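Local coordinates for glycerol kinase, putative (Plasmodium falciparum, PDB 2W40), which probably catalyses the ATP-dependent phosphorylation of glycerol to sn-glycerol 3-phosphate, the entry step of glycerol degradation, at residues C[51-56]-C[169-174]; C[175-180]-C[230-235]. All coordinates share one frame; numbering follows the deposited sequence.

Interaction 1. Residues C[51-56]-C[169-174]; sequences EIMTNL and TWLIFN
W170 meets M53 near the indole nitrogen, with CG of M53 3.5 Å from NE1 of W170. The sulfur follows obliquely, SD of M53 lying 4.5 Å from the centroid of the five-membered ring of W170 and 33° off its normal, a Met-aromatic contact. The indole N-H itself is spent on the backbone carbonyl of P49, at the start of helix 49-70, which ties the ring to that helix and, with W91 packed edge-to-face against it, should restrain its rotation.

One residue on, L171 reaches across with its branched end. Its CD1 lies 3.8 Å from SD of M53 and 4.3 Å from CG2 of I52, and its CG is 4.1 Å from CD2 of L56, so three residues of 51-56 converge on one leucine.

A turn later N174 closes the row, its CB 3.6 Å from CE of M53. The methionine chain is bent at chi2 and again at chi3 (-51°), which brings its methyl near this asparagine. The short helical segments cross at -58° with their axes 11.0 Å apart. I52, L56 and L171 also touch strand 3-11, making this a buried helix-helix contact against the central sheet of the actin-like N-terminal FGGY domain.

Interaction 2. Residues C[175-180]-C[230-235]; sequences LTKGNC and KSEHVP. With EDO (1,2-ethanediol), chain B.
This is a partly buried contact between a helix C-terminus and a loop, where the Schellman motif ending helix 167-176 docks on the connection between strands 225-228 and 241-247 in the N-terminal FGGY domain. K177, with positive phi, turns the chain out of the helix. The carbonyl oxygen of L175 points into the loop and is gripped by two successive amides: N of K230 at 2.9 Å, nearly straight at 167° and in the carbonyl plane, and N of S231 at 3.0 Å, more bent and tilted from that plane. Two donors thus satisfy one oxygen of the last helical turn.

The loop holds its own shape through a type I turn from S231 to V234 and an ST turn in which OG of S231 accepts from N of H233. On the buried side, CD2 of L175 touches CG2 of V234 at 4.1 Å, the two side chains crossing at about a right angle; Y57 of helix 49-70 packs against both.

On the solvent-exposed side the aliphatic part of K177 runs past the loop, its CD 3.5 Å from O of K230. Bends at chi3 (72°) and chi4 (59°) then swing the ammonium group toward E232. There OE1 of E232 receives NZ of K177 at 2.7 Å through its syn lone pair, the side of the other carboxylate oxygen, in a salt bridge.

Interactions 1 and 2 occupy successive parts of helix 167-176, their centres about 9 Å apart: the first joins its body to helix 49-70, the second its C-terminal end to the 230-235 loop. They touch directly, through a probable hydrogen bond from N of G178 to O of F173 at 2.9 Å and through packing of CB of S231 against O of N174. Helix 49-70 also serves both, since its Y57 stacks on H233. L56 in interaction 1 and V234 in interaction 2 each have a bound glycerol about 10 Å from their side chains. I52 lies about 12 Å, side chain to side chain, from T270, which binds ADP in another structure of this protein though none is bound here.

Interaction 1. Residues C[51-56]-C[169-174]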
# COMPACT_ATOMS: atom_id res chain seq x y z
N GLU C 51 24.75 15.09 14.75
CA GLU C 51 23.39 15.49 15.17
C GLU C 51 23.04 14.76 16.44
O GLU C 51 22.45 15.35 17.33
CB GLU C 51 22.38 15.23 14.09
CG GLU C 51 20.95 15.64 14.37
CD GLU C 51 19.94 15.18 13.34
OE1 GLU C 51 20.26 14.40 12.40
OE2 GLU C 51 18.75 15.57 13.55
N ILE C 52 23.28 13.45 16.49
CA ILE C 52 23.01 12.75 17.71
C ILE C 52 23.74 13.39 18.93
O ILE C 52 23.14 13.50 20.01
CB ILE C 52 23.37 11.25 17.53
CG1 ILE C 52 22.33 10.62 16.57
CG2 ILE C 52 23.39 10.51 18.96
CD1 ILE C 52 22.69 9.20 16.18
N MET C 53 25.05 13.62 18.81
CA MET C 53 25.75 14.21 19.93
C MET C 53 25.20 15.58 20.33
O MET C 53 25.08 15.89 21.56
CB MET C 53 27.23 14.33 19.67
CG MET C 53 27.96 13.07 19.68
SD MET C 53 27.79 12.03 21.18
CE MET C 53 28.10 13.00 22.55
N THR C 54 24.97 16.44 19.34
CA THR C 54 24.45 17.76 19.64
C THR C 54 23.14 17.64 20.43
O THR C 54 22.91 18.34 21.44
CB THR C 54 24.26 18.52 18.33
OG1 THR C 54 25.58 18.68 17.75
CG2 THR C 54 23.59 19.89 18.62
N ASN C 55 22.27 16.78 19.95
CA ASN C 55 20.98 16.55 20.63
C ASN C 55 21.20 16.06 22.07
O ASN C 55 20.57 16.53 23.01
CB ASN C 55 20.17 15.52 19.87
CG ASN C 55 19.54 16.08 18.62
OD1 ASN C 55 19.67 17.30 18.35
ND2 ASN C 55 18.96 15.21 17.83
N LEU C 56 22.12 15.13 22.26
CA LEU C 56 22.46 14.64 23.56
C LEU C 56 22.89 15.73 24.46
O LEU C 56 22.40 15.86 25.55
CB LEU C 56 23.49 13.53 23.48
CG LEU C 56 23.80 12.96 24.89
CD1 LEU C 56 22.66 12.39 25.70
CD2 LEU C 56 24.96 11.92 24.77
N THR C 169 30.05 3.28 22.07
CA THR C 169 31.44 3.69 21.92
C THR C 169 31.57 5.16 21.50
O THR C 169 32.43 5.93 22.03
CB THR C 169 32.17 2.75 20.98
OG1 THR C 169 31.99 1.42 21.44
CG2 THR C 169 33.71 3.09 20.93
N TRP C 170 30.71 5.57 20.56
CA TRP C 170 30.68 6.92 20.05
C TRP C 170 30.34 7.92 21.24
O TRP C 170 31.00 8.97 21.42
CB TRP C 170 29.69 7.00 18.91
CG TRP C 170 29.44 8.34 18.30
CD1 TRP C 170 28.24 9.01 18.28
CD2 TRP C 170 30.41 9.22 17.67
NE1 TRP C 170 28.39 10.24 17.63
CE2 TRP C 170 29.70 10.41 17.27
CE3 TRP C 170 31.78 9.12 17.43
CZ2 TRP C 170 30.31 11.46 16.58
CZ3 TRP C 170 32.41 10.15 16.76
CH2 TRP C 170 31.68 11.32 16.33
N LEU C 171 29.29 7.63 21.96
CA LEU C 171 28.88 8.50 23.05
C LEU C 171 29.96 8.62 24.10
O LEU C 171 30.27 9.70 24.58
CB LEU C 171 27.55 7.99 23.62
CG LEU C 171 26.25 8.46 23.04
CD1 LEU C 171 26.21 8.60 21.53
CD2 LEU C 171 25.01 7.79 23.67
N ILE C 172 30.55 7.51 24.51
CA ILE C 172 31.55 7.52 25.58
C ILE C 172 32.81 8.26 25.09
O ILE C 172 33.36 9.11 25.81
CB ILE C 172 31.89 6.03 26.02
CG1 ILE C 172 30.65 5.34 26.73
CG2 ILE C 172 33.21 6.03 26.84
CD1 ILE C 172 30.91 3.80 26.92
N PHE C 173 33.19 8.03 23.84
CA PHE C 173 34.36 8.71 23.26
C PHE C 173 34.16 10.21 23.30
O PHE C 173 35.08 10.94 23.72
CB PHE C 173 34.52 8.22 21.84
CG PHE C 173 35.63 8.85 21.09
CD1 PHE C 173 36.87 8.23 21.09
CD2 PHE C 173 35.44 10.11 20.51
CE1 PHE C 173 37.94 8.85 20.42
CE2 PHE C 173 36.52 10.70 19.76
CZ PHE C 173 37.74 10.06 19.73
N ASN C 174 33.00 10.70 22.92
CA ASN C 174 32.79 12.12 22.94
C ASN C 174 32.68 12.68 24.33
O ASN C 174 33.25 13.69 24.65
CB ASN C 174 31.59 12.49 22.09
CG ASN C 174 31.85 12.38 20.63
OD1 ASN C 174 31.40 11.46 19.94
ND2 ASN C 174 32.49 13.34 20.10

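Interaction 2. Residues C[175-180]-C[230-235]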
# COMPACT_ATOMS: atom_id res chain seq x y z
N LEU C 175 31.91 12.03 25.18
CA LEU C 175 31.72 12.54 26.59
C LEU C 175 33.01 12.63 27.41
O LEU C 175 33.22 13.57 28.18
CB LEU C 175 30.69 11.73 27.35
CG LEU C 175 29.24 11.95 26.93
CD1 LEU C 175 28.38 10.79 27.47
CD2 LEU C 175 28.77 13.38 27.43
N THR C 176 33.87 11.65 27.19
CA THR C 176 35.12 11.46 27.92
C THR C 176 36.33 12.11 27.25
O THR C 176 37.40 12.09 27.79
CB THR C 176 35.43 9.97 28.21
OG1 THR C 176 35.80 9.32 26.99
CG2 THR C 176 34.35 9.26 28.96
N LYS C 177 36.15 12.69 26.04
CA LYS C 177 37.20 13.24 25.23
C LYS C 177 38.27 12.21 24.88
O LYS C 177 39.47 12.50 24.92
CB LYS C 177 37.78 14.53 25.86
CG LYS C 177 36.74 15.58 26.05
CD LYS C 177 37.40 16.89 26.55
CE LYS C 177 38.19 17.56 25.48
NZ LYS C 177 37.29 17.89 24.26
N GLY C 178 37.82 11.02 24.55
CA GLY C 178 38.72 10.04 23.85
C GLY C 178 38.72 8.62 24.32
O GLY C 178 39.37 7.80 23.67
N ASN C 179 38.03 8.25 25.40
CA ASN C 179 38.05 6.84 25.81
C ASN C 179 37.38 5.98 24.74
O ASN C 179 36.38 6.37 24.18
CB ASN C 179 37.34 6.58 27.15
CG ASN C 179 38.00 7.29 28.33
OD1 ASN C 179 39.08 7.84 28.23
ND2 ASN C 179 37.34 7.17 29.49
N CYS C 180 37.91 4.79 24.51
CA CYS C 180 37.42 3.88 23.49
C CYS C 180 37.08 2.55 24.18
O CYS C 180 37.96 1.64 24.44
CB CYS C 180 38.53 3.63 22.45
SG CYS C 180 38.88 5.07 21.36
N LYS C 230 34.28 14.82 30.52
CA LYS C 230 35.14 15.94 30.37
C LYS C 230 34.72 16.90 29.25
O LYS C 230 35.37 17.99 29.12
CB LYS C 230 36.59 15.51 30.12
CG LYS C 230 37.22 14.71 31.25
CD LYS C 230 37.40 15.56 32.52
CE LYS C 230 38.55 15.09 33.49
NZ LYS C 230 38.82 16.03 34.66
N SER C 231 33.73 16.53 28.43
CA SER C 231 33.36 17.37 27.33
C SER C 231 32.97 18.78 27.73
O SER C 231 32.07 18.99 28.55
CB SER C 231 32.28 16.80 26.41
OG SER C 231 31.89 17.72 25.43
N GLU C 232 33.55 19.74 27.03
CA GLU C 232 33.24 21.15 27.32
C GLU C 232 31.82 21.56 26.94
O GLU C 232 31.30 22.64 27.37
CB GLU C 232 34.25 22.03 26.55
CG GLU C 232 34.18 21.77 25.01
CD GLU C 232 35.04 20.51 24.48
OE1 GLU C 232 35.73 19.81 25.30
OE2 GLU C 232 34.98 20.23 23.22
N HIS C 233 31.13 20.70 26.17
CA HIS C 233 29.74 20.94 25.84
C HIS C 233 28.78 20.74 26.95
O HIS C 233 27.68 21.17 26.78
CB HIS C 233 29.30 20.11 24.63
CG HIS C 233 30.11 20.36 23.42
ND1 HIS C 233 30.09 21.56 22.74
CD2 HIS C 233 31.04 19.59 22.83
CE1 HIS C 233 30.95 21.47 21.72
NE2 HIS C 233 31.54 20.28 21.77
N VAL C 234 29.18 20.04 28.03
CA VAL C 234 28.33 19.63 29.17
C VAL C 234 29.09 19.95 30.48
O VAL C 234 29.43 19.12 31.30
CB VAL C 234 27.85 18.19 29.07
CG1 VAL C 234 26.73 18.08 28.01
CG2 VAL C 234 29.04 17.26 28.76
N PRO C 235 29.32 21.24 30.67
CA PRO C 235 30.21 21.69 31.76
C PRO C 235 29.73 21.35 33.16
O PRO C 235 30.58 21.04 34.06
CB PRO C 235 30.30 23.19 31.51
CG PRO C 235 29.12 23.52 30.76
CD PRO C 235 28.86 22.37 29.86
C1 EDO B . 37.81 9.63 31.36
O1 EDO B . 37.79 11.15 30.76
C2 EDO B . 38.96 9.04 32.15
O2 EDO B . 38.81 8.67 33.57